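Local coordinates for 389aa long hypothetical nucleolar protein (Pyrococcus horikoshii, PDB 5ZVE) that methylates the C5 position of cytosine 72 in several tRNAs, using S-adenosyl-L-methionine as the methyl donor, at residues Y66-G70 against M187-R191; N330-V334 against G355-N359; L344-F350 against M358-Q362. All coordinates share one frame; numbering follows the deposited sequence.

In the fold
The three contacts follow one another, with contact 3 between the other two. Contact 1 joins a loop of the ferredoxin-like region to helix 184-193 and lies near the cofactor, the side chain of Met-187 being about 9 Å from the bound S-adenosyl-L-homocysteine. Contact 3 is its neighbour, with centres 15 Å apart; the two touch where the end of Ile-349 packs on Leu-67 and Arg-191. Contact 2 lies away from the annotated sites. Its centre is 11 Å from that of contact 3, with which it shares Met-358 and Asn-359, and 22 Å from that of contact 1. Gly-355 CA lies 3.7 Å from Val-361 CG2: contact 3 touches both others, whereas contacts 1 and 2 do not touch.

Contact 1: residues Y66-G70 against M187-R191; sequences YLPEG and MVTAR
Arg-191 reaches from helix 184-193 to a type I beta turn, Leu-67 to Gly-70, that leads into strand 70-74 of the ferredoxin-like region. The contact is a worked example of two parts of a chain, far apart in sequence, being joined by a charged pair set beside an apolar patch. From CB the arginine starts out beside its own backbone N, and a bend at chi2 (-84°) swings the rest of the chain toward the turn. Arg-191 CG passes CD2 of Leu-67 at 3.8 Å, the two side chains sliding past each other in opposite directions. CD lies near OE2 of Glu-69, and from here on Glu-69 is the main partner. Arg-191 NE donates to Glu-69 OE2 at 2.8 Å, on the syn lone pair of that oxygen. At the tip, Arg-191 NH2 donates to Glu-69 OE1 at 3.0 Å, again on the syn side but out of the carboxylate plane. The grip is thus side-on and two-pronged, each bond moderately bent (just under 150° at the hydrogen), yet twisted, for the carboxylate and guanidinium planes are 59° apart. Glu-69 OE2 has a second partner in His-214 NE2 of helix 210-218, so the carboxylate ties the turn to two helices at once; two donors on one oxygen would be expected to stabilise its negative charge.

Beside the salt bridge, Leu-67 points toward the helix. Leu-67 CD1 lies 3.5 Å from Met-187 CB and also reaches SD and CE of that residue, whose chain bends at chi3 to curl around the leucine methyl. The turn itself is closed by the bond from Gly-70 N to Leu-67 O. Past the charged pair, the ring carbon CG of Pro-68 rests 3.3 Å from Arg-191 NH2, oblique to the guanidinium.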
loop_
_atom_site.group_PDB
_atom_site.type_symbol
_atom_site.label_atom_id
_atom_site.label_comp_id
_atom_site.label_asym_id
_atom_site.label_seq_id
_atom_site.Cartn_x
_atom_site.Cartn_y
_atom_site.Cartn_z
ATOM N N TYR A 66 -14.772 -6.415 -10.961
ATOM C CA TYR A 66 -13.694 -6.139 -11.910
ATOM C C TYR A 66 -12.511 -7.097 -11.748
ATOM O O TYR A 66 -11.853 -7.461 -12.720
ATOM C CB TYR A 66 -13.206 -4.704 -11.758
ATOM C CG TYR A 66 -14.168 -3.644 -12.243
ATOM C CD1 TYR A 66 -14.494 -3.541 -13.590
ATOM C CD2 TYR A 66 -14.708 -2.709 -11.365
ATOM C CE1 TYR A 66 -15.359 -2.561 -14.046
ATOM C CE2 TYR A 66 -15.571 -1.722 -11.813
ATOM C CZ TYR A 66 -15.889 -1.653 -13.154
ATOM O OH TYR A 66 -16.742 -0.678 -13.619
ATOM N N LEU A 67 -12.238 -7.490 -10.511
ATOM C CA LEU A 67 -11.162 -8.431 -10.223
ATOM C C LEU A 67 -11.718 -9.702 -9.603
ATOM O O LEU A 67 -12.085 -9.706 -8.425
ATOM C CB LEU A 67 -10.130 -7.817 -9.278
ATOM C CG LEU A 67 -9.244 -6.678 -9.775
ATOM C CD1 LEU A 67 -8.499 -6.132 -8.597
ATOM C CD2 LEU A 67 -8.270 -7.176 -10.819
ATOM N N PRO A 68 -11.787 -10.785 -10.392
ATOM C CA PRO A 68 -12.264 -12.075 -9.881
ATOM C C PRO A 68 -11.459 -12.569 -8.675
ATOM O O PRO A 68 -11.943 -13.420 -7.936
ATOM C CB PRO A 68 -12.104 -13.023 -11.082
ATOM C CG PRO A 68 -11.262 -12.293 -12.070
ATOM C CD PRO A 68 -11.466 -10.838 -11.828
ATOM N N GLU A 69 -10.258 -12.039 -8.470
ATOM C CA GLU A 69 -9.489 -12.412 -7.288
ATOM C C GLU A 69 -9.616 -11.367 -6.180
ATOM O O GLU A 69 -8.918 -11.443 -5.166
ATOM C CB GLU A 69 -8.013 -12.628 -7.643
ATOM C CG GLU A 69 -7.275 -11.381 -8.125
ATOM C CD GLU A 69 -7.395 -11.169 -9.623
ATOM O OE1 GLU A 69 -8.535 -11.060 -10.126
ATOM O OE2 GLU A 69 -6.345 -11.109 -10.295
ATOM N N GLY A 70 -10.503 -10.392 -6.359
ATOM C CA GLY A 70 -10.641 -9.321 -5.386
ATOM C C GLY A 70 -11.781 -9.468 -4.386
ATOM O O GLY A 70 -12.923 -9.721 -4.764
ATOM N N MET A 187 -3.476 -4.456 -7.293
ATOM C CA MET A 187 -3.936 -5.658 -7.974
ATOM C C MET A 187 -4.158 -5.422 -9.468
ATOM O O MET A 187 -3.813 -6.262 -10.296
ATOM C CB MET A 187 -5.218 -6.162 -7.330
ATOM C CG MET A 187 -5.013 -6.826 -5.990
ATOM S SD MET A 187 -6.502 -7.709 -5.491
ATOM C CE MET A 187 -7.444 -6.391 -4.727
ATOM N N VAL A 188 -4.742 -4.278 -9.804
ATOM C CA VAL A 188 -4.918 -3.885 -11.198
ATOM C C VAL A 188 -3.570 -3.850 -11.919
ATOM O O VAL A 188 -3.460 -4.255 -13.078
ATOM C CB VAL A 188 -5.610 -2.506 -11.311
ATOM C CG1 VAL A 188 -5.716 -2.078 -12.757
ATOM C CG2 VAL A 188 -6.995 -2.552 -10.677
ATOM N N THR A 189 -2.543 -3.376 -11.219
ATOM C CA THR A 189 -1.198 -3.271 -11.782
ATOM C C THR A 189 -0.701 -4.599 -12.364
ATOM O O THR A 189 -0.286 -4.655 -13.521
ATOM C CB THR A 189 -0.185 -2.777 -10.722
ATOM O OG1 THR A 189 -0.545 -1.460 -10.286
ATOM C CG2 THR A 189 1.224 -2.751 -11.293
ATOM N N ALA A 190 -0.759 -5.665 -11.571
ATOM C CA ALA A 190 -0.291 -6.977 -12.023
ATOM C C ALA A 190 -1.133 -7.507 -13.182
ATOM O O ALA A 190 -0.613 -8.138 -14.102
ATOM C CB ALA A 190 -0.296 -7.968 -10.872
ATOM N N ARG A 191 -2.435 -7.254 -13.129
ATOM C CA ARG A 191 -3.328 -7.632 -14.221
ATOM C C ARG A 191 -2.962 -6.923 -15.525
ATOM O O ARG A 191 -2.869 -7.545 -16.583
ATOM C CB ARG A 191 -4.777 -7.323 -13.845
ATOM C CG ARG A 191 -5.419 -8.376 -12.966
ATOM C CD ARG A 191 -5.972 -9.506 -13.821
ATOM N NE ARG A 191 -6.706 -10.482 -13.024
ATOM C CZ ARG A 191 -7.355 -11.520 -13.535
ATOM N NH1 ARG A 191 -7.367 -11.714 -14.847
ATOM N NH2 ARG A 191 -7.994 -12.359 -12.736
#

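Contact 2: residues N330-V334 against G355-N359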
loop_
_atom_site.group_PDB
_atom_site.type_symbol
_atom_site.label_atom_id
_atom_site.label_comp_id
_atom_site.label_asym_id
_atom_site.label_seq_id
_atom_site.Cartn_x
_atom_site.Cartn_y
_atom_site.Cartn_z
ATOM N N ASN A 330 5.415 10.753 -11.663
ATOM C CA ASN A 330 4.435 10.012 -12.443
ATOM C C ASN A 330 4.418 10.410 -13.914
ATOM O O ASN A 330 5.199 9.879 -14.705
ATOM C CB ASN A 330 3.052 10.185 -11.820
ATOM C CG ASN A 330 2.952 9.519 -10.465
ATOM O OD1 ASN A 330 3.601 8.498 -10.222
ATOM N ND2 ASN A 330 2.152 10.094 -9.568
ATOM N N GLU A 331 3.531 11.325 -14.287
ATOM C CA GLU A 331 3.444 11.758 -15.681
ATOM C C GLU A 331 4.782 12.314 -16.172
ATOM O O GLU A 331 5.168 12.098 -17.322
ATOM C CB GLU A 331 2.334 12.794 -15.865
ATOM C CG GLU A 331 0.921 12.217 -15.809
ATOM C CD GLU A 331 0.359 12.159 -14.396
ATOM O OE1 GLU A 331 1.136 12.339 -13.428
ATOM O OE2 GLU A 331 -0.861 11.933 -14.255
ATOM N N GLY A 332 5.483 13.025 -15.297
ATOM C CA GLY A 332 6.782 13.577 -15.634
ATOM C C GLY A 332 7.797 12.511 -16.007
ATOM O O GLY A 332 8.548 12.671 -16.964
ATOM N N ASN A 333 7.810 11.413 -15.258
ATOM C CA ASN A 333 8.736 10.322 -15.538
ATOM C C ASN A 333 8.282 9.445 -16.699
ATOM O O ASN A 333 9.083 8.706 -17.277
ATOM C CB ASN A 333 8.947 9.459 -14.295
ATOM C CG ASN A 333 10.145 9.901 -13.485
ATOM O OD1 ASN A 333 10.940 10.720 -13.942
ATOM N ND2 ASN A 333 10.290 9.352 -12.285
ATOM N N VAL A 334 7.000 9.510 -17.046
ATOM C CA VAL A 334 6.563 8.787 -18.225
ATOM C C VAL A 334 7.008 9.513 -19.497
ATOM O O VAL A 334 7.417 8.874 -20.464
ATOM C CB VAL A 334 5.056 8.578 -18.263
ATOM C CG1 VAL A 334 4.714 7.727 -19.472
ATOM C CG2 VAL A 334 4.592 7.870 -16.998
ATOM N N GLY A 355 -4.711 10.375 -16.412
ATOM C CA GLY A 355 -3.582 11.065 -15.819
ATOM C C GLY A 355 -3.685 12.560 -16.047
ATOM O O GLY A 355 -4.620 13.031 -16.691
ATOM N N ILE A 356 -2.722 13.309 -15.520
ATOM C CA ILE A 356 -2.707 14.754 -15.698
ATOM C C ILE A 356 -2.202 15.131 -17.090
ATOM O O ILE A 356 -1.014 14.992 -17.382
ATOM C CB ILE A 356 -1.822 15.446 -14.643
ATOM C CG1 ILE A 356 -2.073 14.857 -13.250
ATOM C CG2 ILE A 356 -2.050 16.945 -14.670
ATOM C CD1 ILE A 356 -3.400 15.240 -12.649
ATOM N N GLY A 357 -3.108 15.617 -17.938
ATOM C CA GLY A 357 -2.767 16.025 -19.291
ATOM C C GLY A 357 -2.145 14.890 -20.075
ATOM O O GLY A 357 -1.191 15.083 -20.836
ATOM N N MET A 358 -2.702 13.699 -19.905
ATOM C CA MET A 358 -2.071 12.501 -20.432
ATOM C C MET A 358 -3.048 11.326 -20.456
ATOM O O MET A 358 -3.687 11.034 -19.450
ATOM C CB MET A 358 -0.860 12.163 -19.585
ATOM C CG MET A 358 -0.076 11.031 -20.118
ATOM S SD MET A 358 1.474 10.920 -19.243
ATOM C CE MET A 358 1.930 9.341 -19.864
ATOM N N ASN A 359 -3.127 10.634 -21.592
ATOM C CA ASN A 359 -4.335 9.883 -21.938
ATOM C C ASN A 359 -4.443 8.415 -21.514
ATOM O O ASN A 359 -5.510 7.985 -21.072
ATOM C CB ASN A 359 -4.545 9.954 -23.452
ATOM C CG ASN A 359 -5.525 11.039 -23.848
ATOM O OD1 ASN A 359 -6.511 11.286 -23.150
ATOM N ND2 ASN A 359 -5.261 11.693 -24.974
#
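The carboxylate of Glu-331 is the flat group of this contact, and the backbone N-H of Ile-356 comes to it from above the plane. The donor stands 41° out of that plane, yet the bond is short and nearly straight: Ile-356 N to Glu-331 OE2 measures 2.6 Å, with 171° at the hydrogen. Ile-356 CG1 lies 3.3 Å from Glu-331 OE2, so the isoleucine offers this oxygen both an amide and an apolar flank. Arg-363 NE forms a salt bridge to OE2 as well, a second grip that probably keeps the carboxylate ionised. CB and CG of Glu-331 lead out from the helix, and the bend at chi2 (88°) turns the carboxylate along it, toward its N-terminal end, where OE2 faces Ile-356 N.

In fold terms, the start of helix 331-339 here meets a type II beta turn, Gly-355 to Met-358, on the connection between antiparallel strands 353-355 and 361-364 of the Rossmann-like methyltransferase sheet. Gly-357 takes the third place of the turn with positive phi, as that turn type requires.

Met-358 leaves the turn with an extended chain and crosses both helix residues obliquely. Its SD lies 3.7 Å from Glu-331 CG, against the aliphatic part of the glutamate. Farther out, CE comes up to Val-334, whose CG1 is 3.2 Å away, tighter than ordinary methyl packing and therefore somewhat doubtful in detail.

Contact 3: residues L344-F350 against M358-Q362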
loop_
_atom_site.group_PDB
_atom_site.type_symbol
_atom_site.label_atom_id
_atom_site.label_comp_id
_atom_site.label_asym_id
_atom_site.label_seq_id
_atom_site.Cartn_x
_atom_site.Cartn_y
_atom_site.Cartn_z
ATOM N N LEU A 344 3.165 4.632 -25.066
ATOM C CA LEU A 344 2.004 4.370 -24.221
ATOM C C LEU A 344 1.053 3.356 -24.845
ATOM O O LEU A 344 0.776 3.402 -26.041
ATOM C CB LEU A 344 1.248 5.666 -23.936
ATOM C CG LEU A 344 1.752 6.583 -22.823
ATOM C CD1 LEU A 344 1.080 7.928 -22.950
ATOM C CD2 LEU A 344 1.444 5.982 -21.477
ATOM N N GLU A 345 0.551 2.447 -24.018
ATOM C CA GLU A 345 -0.405 1.443 -24.466
ATOM C C GLU A 345 -1.624 1.403 -23.555
ATOM O O GLU A 345 -1.523 1.628 -22.345
ATOM C CB GLU A 345 0.243 0.061 -24.521
ATOM C CG GLU A 345 1.460 -0.020 -25.418
ATOM C CD GLU A 345 1.161 -0.699 -26.745
ATOM O OE1 GLU A 345 0.822 -1.903 -26.730
ATOM O OE2 GLU A 345 1.269 -0.034 -27.800
ATOM N N GLU A 346 -2.774 1.122 -24.155
ATOM C CA GLU A 346 -4.025 0.967 -23.428
ATOM C C GLU A 346 -3.899 -0.116 -22.365
ATOM O O GLU A 346 -3.368 -1.194 -22.627
ATOM C CB GLU A 346 -5.149 0.626 -24.407
ATOM C CG GLU A 346 -6.547 0.692 -23.842
ATOM C CD GLU A 346 -7.591 0.240 -24.846
ATOM O OE1 GLU A 346 -7.458 -0.885 -25.376
ATOM O OE2 GLU A 346 -8.536 1.013 -25.117
ATOM N N GLN A 347 -4.391 0.169 -21.165
ATOM C CA GLN A 347 -4.362 -0.816 -20.095
ATOM C C GLN A 347 -5.641 -1.644 -20.131
ATOM O O GLN A 347 -6.716 -1.126 -20.439
ATOM C CB GLN A 347 -4.185 -0.133 -18.739
ATOM C CG GLN A 347 -2.890 0.657 -18.619
ATOM C CD GLN A 347 -2.745 1.332 -17.273
ATOM O OE1 GLN A 347 -3.412 0.962 -16.307
ATOM N NE2 GLN A 347 -1.863 2.322 -17.199
ATOM N N SER A 348 -5.520 -2.930 -19.813
ATOM C CA SER A 348 -6.613 -3.877 -20.011
ATOM C C SER A 348 -7.766 -3.613 -19.055
ATOM O O SER A 348 -8.924 -3.860 -19.388
ATOM C CB SER A 348 -6.116 -5.311 -19.843
ATOM O OG SER A 348 -5.595 -5.520 -18.539
ATOM N N ILE A 349 -7.442 -3.112 -17.869
ATOM C CA ILE A 349 -8.458 -2.702 -16.910
ATOM C C ILE A 349 -8.288 -1.223 -16.605
ATOM O O ILE A 349 -7.233 -0.797 -16.152
ATOM C CB ILE A 349 -8.370 -3.515 -15.601
ATOM C CG1 ILE A 349 -8.616 -5.001 -15.876
ATOM C CG2 ILE A 349 -9.353 -2.977 -14.567
ATOM C CD1 ILE A 349 -8.412 -5.899 -14.667
ATOM N N PHE A 350 -9.328 -0.438 -16.863
ATOM C CA PHE A 350 -9.283 0.984 -16.563
ATOM C C PHE A 350 -10.525 1.389 -15.790
ATOM O O PHE A 350 -11.587 1.601 -16.374
ATOM C CB PHE A 350 -9.170 1.818 -17.838
ATOM C CG PHE A 350 -8.537 3.166 -17.620
ATOM C CD1 PHE A 350 -9.203 4.157 -16.912
ATOM C CD2 PHE A 350 -7.280 3.448 -18.137
ATOM C CE1 PHE A 350 -8.624 5.393 -16.707
ATOM C CE2 PHE A 350 -6.698 4.683 -17.942
ATOM C CZ PHE A 350 -7.369 5.659 -17.227
ATOM N N MET A 358 -2.702 13.699 -19.905
ATOM C CA MET A 358 -2.071 12.501 -20.432
ATOM C C MET A 358 -3.048 11.326 -20.456
ATOM O O MET A 358 -3.687 11.034 -19.450
ATOM C CB MET A 358 -0.860 12.163 -19.585
ATOM C CG MET A 358 -0.076 11.031 -20.118
ATOM S SD MET A 358 1.474 10.920 -19.243
ATOM C CE MET A 358 1.930 9.341 -19.864
ATOM N N ASN A 359 -3.127 10.634 -21.592
ATOM C CA ASN A 359 -4.335 9.883 -21.938
ATOM C C ASN A 359 -4.443 8.415 -21.514
ATOM O O ASN A 359 -5.510 7.985 -21.072
ATOM C CB ASN A 359 -4.545 9.954 -23.452
ATOM C CG ASN A 359 -5.525 11.039 -23.848
ATOM O OD1 ASN A 359 -6.511 11.286 -23.150
ATOM N ND2 ASN A 359 -5.261 11.693 -24.974
ATOM N N LYS A 360 -3.371 7.642 -21.632
ATOM C CA LYS A 360 -3.512 6.201 -21.437
ATOM C C LYS A 360 -3.042 5.702 -20.072
ATOM O O LYS A 360 -3.216 4.524 -19.750
ATOM C CB LYS A 360 -2.770 5.449 -22.542
ATOM C CG LYS A 360 -3.344 5.686 -23.932
ATOM C CD LYS A 360 -2.640 4.840 -24.969
ATOM C CE LYS A 360 -3.317 4.953 -26.320
ATOM N NZ LYS A 360 -2.666 4.071 -27.325
ATOM N N VAL A 361 -2.451 6.582 -19.269
ATOM C CA VAL A 361 -2.075 6.207 -17.907
ATOM C C VAL A 361 -3.274 6.269 -16.982
ATOM O O VAL A 361 -4.254 6.958 -17.262
ATOM C CB VAL A 361 -0.947 7.096 -17.348
ATOM C CG1 VAL A 361 0.330 6.867 -18.127
ATOM C CG2 VAL A 361 -1.355 8.563 -17.361
ATOM N N GLN A 362 -3.188 5.556 -15.867
ATOM C CA GLN A 362 -4.338 5.408 -14.991
ATOM C C GLN A 362 -4.028 5.873 -13.573
ATOM O O GLN A 362 -3.114 5.364 -12.927
ATOM C CB GLN A 362 -4.803 3.948 -14.981
ATOM C CG GLN A 362 -6.093 3.717 -14.215
ATOM C CD GLN A 362 -6.605 2.297 -14.331
ATOM O OE1 GLN A 362 -7.712 1.998 -13.894
ATOM N NE2 GLN A 362 -5.800 1.414 -14.911
HETATM O O HOH W 1 -0.638 3.033 -19.834
HETATM O O HOH W 2 -5.214 3.053 -20.904
#
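Gln-362 NE2 is gripped by two oxygens of the facing loop, Gln-347 OE1 and the backbone O of Ile-349. The first bond is 2.8 Å from Gln-362 NE2 to Gln-347 OE1; the acceptor lies in the amide plane of Gln-362, whereas the donor sits above the carbonyl plane of Gln-347. The second, 2.9 Å from Gln-362 NE2 to Ile-349 O, reverses this, being in the carbonyl plane but tilted from the donor amide. Here a class I methyltransferase sheet holds an irregular loop: segment 344-350 leaves strand 342-344, heads for strand 353-355 and lies against the chain entering strand 361-364. Gln-362 acts as the clasp, since its OE1 in turn accepts the backbone N-H groups of Ile-351 and Gly-352, which fixes the rotation of the buried amide.

The extended glutamine, CG anti to its backbone N (chi1 -174°), also covers one face of the Phe-350 ring. Ring and amide planes are only 7° apart, a stacked arrangement, and Gln-362 CG makes a CH-pi contact 3.8 Å from the ring centroid, over the face. The ring edge meets backbone oxygens instead, with Phe-350 CZ 3.4 Å from Val-361 O.

Water fills in where the backbones do not bond directly. Lys-360 O accepts from one water at 2.7 Å, and this water in turn accepts from Gln-347 N. Another water takes an N-H of Gln-347 NE2, whose amide also donates to Ile-376 O of strand 374-381.

The extended chain of Lys-360 passes across the loop backbone, its CD 3.8 Å from Glu-346 N and its NZ toward Leu-344 O. Beyond it lies an apolar cluster: both methyls of Leu-344 touch Met-358 CE, CD1 more closely, and Leu-344 CD2 also meets Val-361 CG1 at 3.6 Å.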